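Local coordinates for GPI-anchored protein LLG1 (Arabidopsis thaliana, PDB 6A5D), which probably serves as a GPI-anchored cell-surface co-receptor that joins a receptor kinase in a heterotypic complex perceiving RALF peptides, at residues E31-T36 against K57-P62; D65-N68 against C74-T77; S80-N83 against K87-P90. One frame throughout, in Å; residues are numbered along the deposited sequence.

Contact 1 (E31-T36 against K57-P62); sequences EFMNYT and KDFACP. With NAG (2-acetamido-2-deoxy-beta-D-glucopyranose), chain C.
Met33 reaches from the loop toward Phe59 on helix 49-60. Its chain bends at the last torsion and sets the methyl CE against the ring, 3.7 Å from Phe59 CZ. The sulfur gives an oblique Met-aromatic contact, Met33 SD lying 5.4 Å from the centroid of the Phe59 ring. A flexible, polarisable side chain suits this place, because it can follow the contour of a ring it does not cover squarely.

Asn34 meets the same ring with its backbone: Asn34 O lies near the ring plane, 3.5 Å from Phe59 CE1, at the weakly positive C-H edge. Its side chain carries the glycan through a 1.4 Å covalent bond from Asn34 ND2 to NAG C1.

Tyr35 makes the main packing. Its ring and that of Phe59 form an offset stack, with centroids 4.6 Å apart and planes inclined at 29°. Phe59 CZ lies over one face of Tyr35, 3.2 Å from Tyr35 CE2, a tight fit. Phe59 gets there because its CG stands anti to the backbone N (chi1 176°), carrying the ring away from its helix. Tyr35 can be buried despite its hydroxyl because OH is hydrogen-bonded to Phe30 O.

Thr36 completes the local turn. Thr36 N donates to Asn34 OD1 at 2.9 Å with an N-H...O angle of 162°, and Thr36 OG1 donates to that same OD1. Two bonds to OD1 hold the amide's rotation, and with it the direction in which ND2 carries the sugar. Asn34-Tyr35-Thr36 is an N-glycosylation sequon folded as an Asx turn, with Tyr35 as N-cap of helix 36-39 and its ring packed against Phe59 of helix 49-60 and against Tyr81 and Ile82 of helix 74-86.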
loop_
_atom_site.group_PDB
_atom_site.type_symbol
_atom_site.label_atom_id
_atom_site.label_comp_id
_atom_site.label_asym_id
_atom_site.label_seq_id
_atom_site.Cartn_x
_atom_site.Cartn_y
_atom_site.Cartn_z
ATOM N N GLU A 31 8.215 -7.345 -6.288
ATOM C CA GLU A 31 7.962 -8.779 -6.380
ATOM C C GLU A 31 8.578 -9.549 -5.220
ATOM O O GLU A 31 7.975 -10.500 -4.705
ATOM C CB GLU A 31 8.492 -9.332 -7.700
ATOM C CG GLU A 31 8.184 -10.825 -7.824
ATOM C CD GLU A 31 8.625 -11.437 -9.131
ATOM O OE1 GLU A 31 9.160 -10.708 -9.987
ATOM O OE2 GLU A 31 8.390 -12.659 -9.303
ATOM N N PHE A 32 9.760 -9.136 -4.773
ATOM C CA PHE A 32 10.531 -9.903 -3.807
ATOM C C PHE A 32 10.644 -9.246 -2.441
ATOM O O PHE A 32 11.451 -9.680 -1.612
ATOM C CB PHE A 32 11.899 -10.283 -4.380
ATOM C CG PHE A 32 11.808 -11.301 -5.470
ATOM C CD1 PHE A 32 11.489 -12.616 -5.165
ATOM C CD2 PHE A 32 11.978 -10.945 -6.796
ATOM C CE1 PHE A 32 11.385 -13.566 -6.160
ATOM C CE2 PHE A 32 11.868 -11.901 -7.801
ATOM C CZ PHE A 32 11.574 -13.207 -7.476
ATOM N N MET A 33 9.847 -8.222 -2.180
ATOM C CA MET A 33 9.852 -7.591 -0.876
ATOM C C MET A 33 9.109 -8.455 0.131
ATOM O O MET A 33 8.468 -9.460 -0.204
ATOM C CB MET A 33 9.233 -6.199 -0.950
ATOM C CG MET A 33 10.136 -5.259 -1.712
ATOM S SD MET A 33 9.485 -3.583 -1.920
ATOM C CE MET A 33 9.352 -3.037 -0.212
ATOM N N ASN A 34 9.206 -8.049 1.382
ATOM C CA ASN A 34 8.628 -8.794 2.483
ATOM C C ASN A 34 7.341 -8.105 2.907
ATOM O O ASN A 34 7.372 -6.969 3.382
ATOM C CB ASN A 34 9.625 -8.883 3.638
ATOM C CG ASN A 34 9.165 -9.840 4.713
ATOM O OD1 ASN A 34 7.994 -9.865 5.055
ATOM N ND2 ASN A 34 10.080 -10.644 5.242
ATOM N N TYR A 35 6.222 -8.809 2.754
ATOM C CA TYR A 35 4.892 -8.266 2.990
ATOM C C TYR A 35 4.344 -8.629 4.364
ATOM O O TYR A 35 3.182 -8.318 4.657
ATOM C CB TYR A 35 3.934 -8.695 1.865
ATOM C CG TYR A 35 4.288 -8.020 0.571
ATOM C CD1 TYR A 35 5.360 -8.480 -0.194
ATOM C CD2 TYR A 35 3.593 -6.901 0.140
ATOM C CE1 TYR A 35 5.721 -7.844 -1.362
ATOM C CE2 TYR A 35 3.945 -6.256 -1.017
ATOM C CZ TYR A 35 5.007 -6.728 -1.769
ATOM O OH TYR A 35 5.351 -6.071 -2.918
ATOM N N THR A 36 5.163 -9.247 5.223
ATOM C CA THR A 36 4.654 -9.773 6.489
ATOM C C THR A 36 4.154 -8.669 7.412
ATOM O O THR A 36 3.216 -8.896 8.189
ATOM C CB THR A 36 5.700 -10.669 7.155
ATOM O OG1 THR A 36 6.050 -11.712 6.239
ATOM C CG2 THR A 36 5.152 -11.300 8.436
ATOM N N LYS A 57 0.628 1.790 5.353
ATOM C CA LYS A 57 1.480 2.978 5.390
ATOM C C LYS A 57 2.882 2.623 5.855
ATOM O O LYS A 57 3.871 3.080 5.269
ATOM C CB LYS A 57 0.864 4.028 6.314
ATOM C CG LYS A 57 -0.299 4.762 5.646
ATOM C CD LYS A 57 -0.988 5.788 6.542
ATOM C CE LYS A 57 -2.121 6.460 5.780
ATOM N NZ LYS A 57 -2.728 7.594 6.551
ATOM N N ASP A 58 2.991 1.763 6.874
ATOM C CA ASP A 58 4.312 1.352 7.347
ATOM C C ASP A 58 5.104 0.649 6.245
ATOM O O ASP A 58 6.326 0.829 6.134
ATOM C CB ASP A 58 4.185 0.484 8.594
ATOM C CG ASP A 58 3.876 1.289 9.846
ATOM O OD1 ASP A 58 4.149 2.507 9.865
ATOM O OD2 ASP A 58 3.373 0.705 10.823
ATOM N N PHE A 59 4.412 -0.121 5.399
ATOM C CA PHE A 59 5.058 -0.813 4.287
ATOM C C PHE A 59 5.415 0.151 3.161
ATOM O O PHE A 59 6.512 0.071 2.587
ATOM C CB PHE A 59 4.122 -1.895 3.735
ATOM C CG PHE A 59 4.675 -2.605 2.518
ATOM C CD1 PHE A 59 5.468 -3.738 2.671
ATOM C CD2 PHE A 59 4.419 -2.134 1.231
ATOM C CE1 PHE A 59 5.990 -4.390 1.553
ATOM C CE2 PHE A 59 4.941 -2.782 0.110
ATOM C CZ PHE A 59 5.737 -3.901 0.273
ATOM N N ALA A 60 4.494 1.058 2.823
ATOM C CA ALA A 60 4.523 1.760 1.547
ATOM C C ALA A 60 5.088 3.165 1.647
ATOM O O ALA A 60 5.694 3.641 0.691
ATOM C CB ALA A 60 3.105 1.833 0.953
ATOM N N CYS A 61 4.923 3.822 2.787
ATOM C CA CYS A 61 5.414 5.187 2.929
ATOM C C CYS A 61 6.908 5.359 2.661
ATOM O O CYS A 61 7.285 6.441 2.178
ATOM C CB CYS A 61 5.016 5.762 4.292
ATOM S SG CYS A 61 3.250 6.129 4.402
ATOM N N PRO A 62 7.789 4.389 2.926
ATOM C CA PRO A 62 9.196 4.586 2.538
ATOM C C PRO A 62 9.396 4.734 1.040
ATOM O O PRO A 62 10.486 5.132 0.617
ATOM C CB PRO A 62 9.936 3.377 3.127
ATOM C CG PRO A 62 8.981 2.703 4.057
ATOM C CD PRO A 62 7.589 3.197 3.782
HETATM C C1 NAG C . 9.704 -11.609 6.250
HETATM C C2 NAG C . 10.536 -12.898 6.053
HETATM C C3 NAG C . 10.303 -13.885 7.203
HETATM C C4 NAG C . 10.417 -13.200 8.557
HETATM C C5 NAG C . 9.498 -11.994 8.583
HETATM C C6 NAG C . 9.563 -11.255 9.895
HETATM C C7 NAG C . 11.019 -13.645 3.744
HETATM C C8 NAG C . 10.469 -14.385 2.563
HETATM N N2 NAG C . 10.195 -13.537 4.792
HETATM O O3 NAG C . 11.271 -14.925 7.110
HETATM O O4 NAG C . 10.083 -14.101 9.608
HETATM O O5 NAG C . 9.921 -11.082 7.562
HETATM O O6 NAG C . 8.625 -10.192 9.929
HETATM O O7 NAG C . 12.152 -13.163 3.743
#

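Contact 2 (D65-N68 against C74-T77); sequences DQLN and CATT
Leu67 and Ala75 bring the two backbones together, with Leu67 CA 4.9 Å from Ala75 CA where helix 64-67 closes and helix 74-86 begins. No direct hydrogen bond joins the segments; a water bridges them instead. It lies 2.9 Å from Leu67 O, to which it can donate, and accepts from Ala75 N, the water oxygen lying 3.0 Å from that nitrogen. Carbonyls in the last turn of a helix and N-H groups in the first turn commonly lack partners within their own helix, and here one water serves both.

Beside this bridge, Gln66 O faces the start of the second helix through van der Waals contact, 3.4 Å from Cys74 CB. The Cys74 sulfur lies against the aliphatic base of Gln66, SG being 3.9 Å from Gln66 CB. Since SG stands beside the backbone N (chi1 -74°), it is turned back past its own helix start, where it forms the disulfide with Cys26. The contact is a connection between consecutive short helices in a cystine-stabilised helical fold, its second helix tied to the N-terminal part of the chain.

Leu67 supplies the apolar share. Its branch CD2 rests 3.6 Å from Ala75 CA, and the same methyl is 3.8 Å from Cys74 O and 4.2 Å from Cys74 CB. A branched leucine can touch two successive residues in this way, while the short alanine lets the methyl approach the helix backbone itself. Pro113, from a later loop, packs against both Asn68 and Ala75.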
loop_
_atom_site.group_PDB
_atom_site.type_symbol
_atom_site.label_atom_id
_atom_site.label_comp_id
_atom_site.label_asym_id
_atom_site.label_seq_id
_atom_site.Cartn_x
_atom_site.Cartn_y
_atom_site.Cartn_z
ATOM N N ASP A 65 8.500 8.350 -2.936
ATOM C CA ASP A 65 9.249 8.930 -4.053
ATOM C C ASP A 65 8.957 8.166 -5.340
ATOM O O ASP A 65 8.661 8.756 -6.386
ATOM C CB ASP A 65 10.760 8.871 -3.800
ATOM C CG ASP A 65 11.257 9.855 -2.736
ATOM O OD1 ASP A 65 10.492 10.685 -2.217
ATOM O OD2 ASP A 65 12.473 9.784 -2.436
ATOM N N GLN A 66 9.037 6.840 -5.278
ATOM C CA GLN A 66 8.857 6.024 -6.470
ATOM C C GLN A 66 7.383 5.809 -6.783
ATOM O O GLN A 66 6.983 5.865 -7.951
ATOM C CB GLN A 66 9.586 4.688 -6.303
ATOM C CG GLN A 66 11.086 4.837 -6.045
ATOM C CD GLN A 66 11.456 4.826 -4.563
ATOM O OE1 GLN A 66 10.792 5.415 -3.727
ATOM N NE2 GLN A 66 12.535 4.126 -4.242
ATOM N N LEU A 67 6.559 5.622 -5.749
ATOM C CA LEU A 67 5.134 5.409 -5.963
ATOM C C LEU A 67 4.485 6.625 -6.608
ATOM O O LEU A 67 3.552 6.487 -7.408
ATOM C CB LEU A 67 4.455 5.083 -4.638
ATOM C CG LEU A 67 4.791 3.713 -4.052
ATOM C CD1 LEU A 67 4.285 3.606 -2.624
ATOM C CD2 LEU A 67 4.190 2.587 -4.898
ATOM N N ASN A 68 4.944 7.823 -6.250
ATOM C CA ASN A 68 4.392 9.069 -6.777
ATOM C C ASN A 68 5.078 9.533 -8.047
ATOM O O ASN A 68 4.889 10.689 -8.457
ATOM C CB ASN A 68 4.364 10.176 -5.722
ATOM C CG ASN A 68 3.295 9.951 -4.673
ATOM O OD1 ASN A 68 2.260 9.337 -4.944
ATOM N ND2 ASN A 68 3.534 10.443 -3.471
ATOM N N CYS A 74 5.171 1.903 -10.647
ATOM C CA CYS A 74 5.459 1.506 -9.269
ATOM C C CYS A 74 4.180 1.258 -8.477
ATOM O O CYS A 74 4.049 0.228 -7.814
ATOM C CB CYS A 74 6.306 2.571 -8.577
ATOM S SG CYS A 74 8.002 2.578 -9.124
ATOM N N ALA A 75 3.218 2.188 -8.543
ATOM C CA ALA A 75 2.007 2.048 -7.736
ATOM C C ALA A 75 1.197 0.819 -8.142
ATOM O O ALA A 75 0.811 0.008 -7.290
ATOM C CB ALA A 75 1.167 3.318 -7.811
ATOM N N THR A 76 0.924 0.660 -9.440
ATOM C CA THR A 76 0.151 -0.507 -9.874
ATOM C C THR A 76 0.882 -1.812 -9.562
ATOM O O THR A 76 0.258 -2.806 -9.176
ATOM C CB THR A 76 -0.231 -0.409 -11.357
ATOM O OG1 THR A 76 0.948 -0.326 -12.168
ATOM C CG2 THR A 76 -1.110 0.804 -11.618
ATOM N N THR A 77 2.209 -1.829 -9.710
ATOM C CA THR A 77 2.974 -3.027 -9.375
ATOM C C THR A 77 2.875 -3.345 -7.887
ATOM O O THR A 77 2.651 -4.497 -7.505
ATOM C CB THR A 77 4.436 -2.905 -9.818
ATOM O OG1 THR A 77 4.505 -2.730 -11.240
ATOM C CG2 THR A 77 5.206 -4.173 -9.449
HETATM O O HOH W 1 3.622 4.854 -9.755
#

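Contact 3 (S80-N83 against K87-P90); sequences SYIN and KYPP
The end of helix 74-86 has features of a Schellman motif, which rest on a bond from Tyr88 back to Asn83 and on the positive phi of Lys87. Tyr88 N donates to Asn83 O at 3.2 Å, the 6→1 bond expected of such a cap, meeting a lone pair in the carbonyl plane with an N-H...O angle of 144°. Lys87 leaves the helix in a left-handed conformation (phi 57°). Its side chain sets off away from the helix, and the exposed position suits a lysine.

The asparagine side chain prolongs the grip. Asn83 CB packs 3.5 Å from Tyr88 O, and the amide ND2 of Asn83 lies 3.7 Å from Pro90 CA. A water lies 2.6 Å from Asn83 OD1 and 2.9 Å from Pro89 O; donating to both, it joins two acceptors that could not bond each other directly.

Tyr88 CG stands beside the backbone N, anti to the carbonyl carbon (chi1 -65°), which brings the ring to the helix. An edge of the ring meets the Ile82 carbonyl, with Tyr88 CD2 3.5 Å from Ile82 O, while the same carbon touches the methyl Ile82 CG2 at 3.9 Å. Tyr88 OH is hydrogen-bonded to Cys42 O, the ring packs on Ile38 and Thr39 of helix 36-39, and Phe93 of helix 92-99 meets it edge-to-face, placing the cap among three helices.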
loop_
_atom_site.group_PDB
_atom_site.type_symbol
_atom_site.label_atom_id
_atom_site.label_comp_id
_atom_site.label_asym_id
_atom_site.label_seq_id
_atom_site.Cartn_x
_atom_site.Cartn_y
_atom_site.Cartn_z
ATOM N N SER A 80 -0.503 -4.721 -7.028
ATOM C CA SER A 80 -0.689 -6.061 -7.575
ATOM C C SER A 80 -0.058 -7.115 -6.673
ATOM O O SER A 80 -0.657 -8.170 -6.434
ATOM C CB SER A 80 -0.157 -6.140 -9.005
ATOM O OG SER A 80 1.252 -6.236 -9.027
ATOM N N TYR A 81 1.110 -6.821 -6.094
ATOM C CA TYR A 81 1.760 -7.799 -5.230
ATOM C C TYR A 81 1.174 -7.824 -3.827
ATOM O O TYR A 81 1.043 -8.902 -3.234
ATOM C CB TYR A 81 3.277 -7.589 -5.181
ATOM C CG TYR A 81 3.952 -8.131 -6.405
ATOM C CD1 TYR A 81 3.954 -9.500 -6.660
ATOM C CD2 TYR A 81 4.557 -7.284 -7.328
ATOM C CE1 TYR A 81 4.542 -10.005 -7.797
ATOM C CE2 TYR A 81 5.145 -7.790 -8.475
ATOM C CZ TYR A 81 5.133 -9.152 -8.697
ATOM O OH TYR A 81 5.727 -9.684 -9.823
ATOM N N ILE A 82 0.804 -6.667 -3.273
ATOM C CA ILE A 82 0.098 -6.677 -1.995
ATOM C C ILE A 82 -1.121 -7.576 -2.087
ATOM O O ILE A 82 -1.341 -8.452 -1.242
ATOM C CB ILE A 82 -0.334 -5.255 -1.613
ATOM C CG1 ILE A 82 0.885 -4.404 -1.287
ATOM C CG2 ILE A 82 -1.345 -5.310 -0.471
ATOM C CD1 ILE A 82 0.544 -2.937 -1.022
ATOM N N ASN A 83 -1.905 -7.388 -3.142
ATOM C CA ASN A 83 -3.175 -8.086 -3.234
ATOM C C ASN A 83 -2.972 -9.560 -3.544
ATOM O O ASN A 83 -3.744 -10.404 -3.069
ATOM C CB ASN A 83 -4.031 -7.412 -4.294
ATOM C CG ASN A 83 -4.380 -5.974 -3.933
ATOM O OD1 ASN A 83 -4.279 -5.570 -2.772
ATOM N ND2 ASN A 83 -4.792 -5.202 -4.927
ATOM N N LYS A 87 -3.901 -11.858 -0.531
ATOM C CA LYS A 87 -5.268 -12.205 -0.921
ATOM C C LYS A 87 -6.258 -11.113 -0.524
ATOM O O LYS A 87 -7.316 -11.379 0.041
ATOM C CB LYS A 87 -5.693 -13.581 -0.412
ATOM C CG LYS A 87 -4.814 -14.688 -0.944
ATOM C CD LYS A 87 -3.732 -15.026 0.067
ATOM C CE LYS A 87 -3.185 -16.433 -0.143
ATOM N NZ LYS A 87 -2.748 -17.029 1.153
ATOM N N TYR A 88 -5.891 -9.850 -0.827
ATOM C CA TYR A 88 -6.727 -8.724 -0.425
ATOM C C TYR A 88 -7.561 -8.232 -1.598
ATOM O O TYR A 88 -7.087 -8.224 -2.739
ATOM C CB TYR A 88 -5.851 -7.563 0.045
ATOM C CG TYR A 88 -5.064 -7.853 1.298
ATOM C CD1 TYR A 88 -5.707 -8.125 2.494
ATOM C CD2 TYR A 88 -3.666 -7.841 1.284
ATOM C CE1 TYR A 88 -4.980 -8.405 3.650
ATOM C CE2 TYR A 88 -2.935 -8.116 2.433
ATOM C CZ TYR A 88 -3.599 -8.393 3.606
ATOM O OH TYR A 88 -2.895 -8.655 4.756
ATOM N N PRO A 89 -8.790 -7.801 -1.336
ATOM C CA PRO A 89 -9.595 -7.179 -2.382
ATOM C C PRO A 89 -8.902 -5.940 -2.918
ATOM O O PRO A 89 -8.299 -5.174 -2.151
ATOM C CB PRO A 89 -10.886 -6.791 -1.644
ATOM C CG PRO A 89 -10.946 -7.725 -0.470
ATOM C CD PRO A 89 -9.517 -7.959 -0.063
ATOM N N PRO A 90 -8.972 -5.699 -4.226
ATOM C CA PRO A 90 -8.374 -4.478 -4.776
ATOM C C PRO A 90 -9.060 -3.252 -4.192
ATOM O O PRO A 90 -10.281 -3.210 -4.051
ATOM C CB PRO A 90 -8.630 -4.599 -6.284
ATOM C CG PRO A 90 -9.829 -5.516 -6.389
ATOM C CD PRO A 90 -9.669 -6.496 -5.250
HETATM O O HOH W 2 -5.873 -3.665 -1.899
#

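All three contacts combine buried and more exposed residues, but contact 1 lies nearest the centre of the chain and alone rests on stacked aromatic rings. Contacts 2 and 3 sit at the start and finish of helix 74-86, and there water bridges and backbone polar groups matter more, as is common at helix ends. Contact 1 touches both: Ala60 O packs on Leu67 CD1 of contact 2, and Tyr35 packs on Tyr81 and Ile82 of contact 3. The covalent features differ too: contact 1 carries a glycan, and its disulfide cysteine Cys61 does not touch the facing segment, whereas in contact 2 the disulfide cysteine Cys74 takes part in the packing itself.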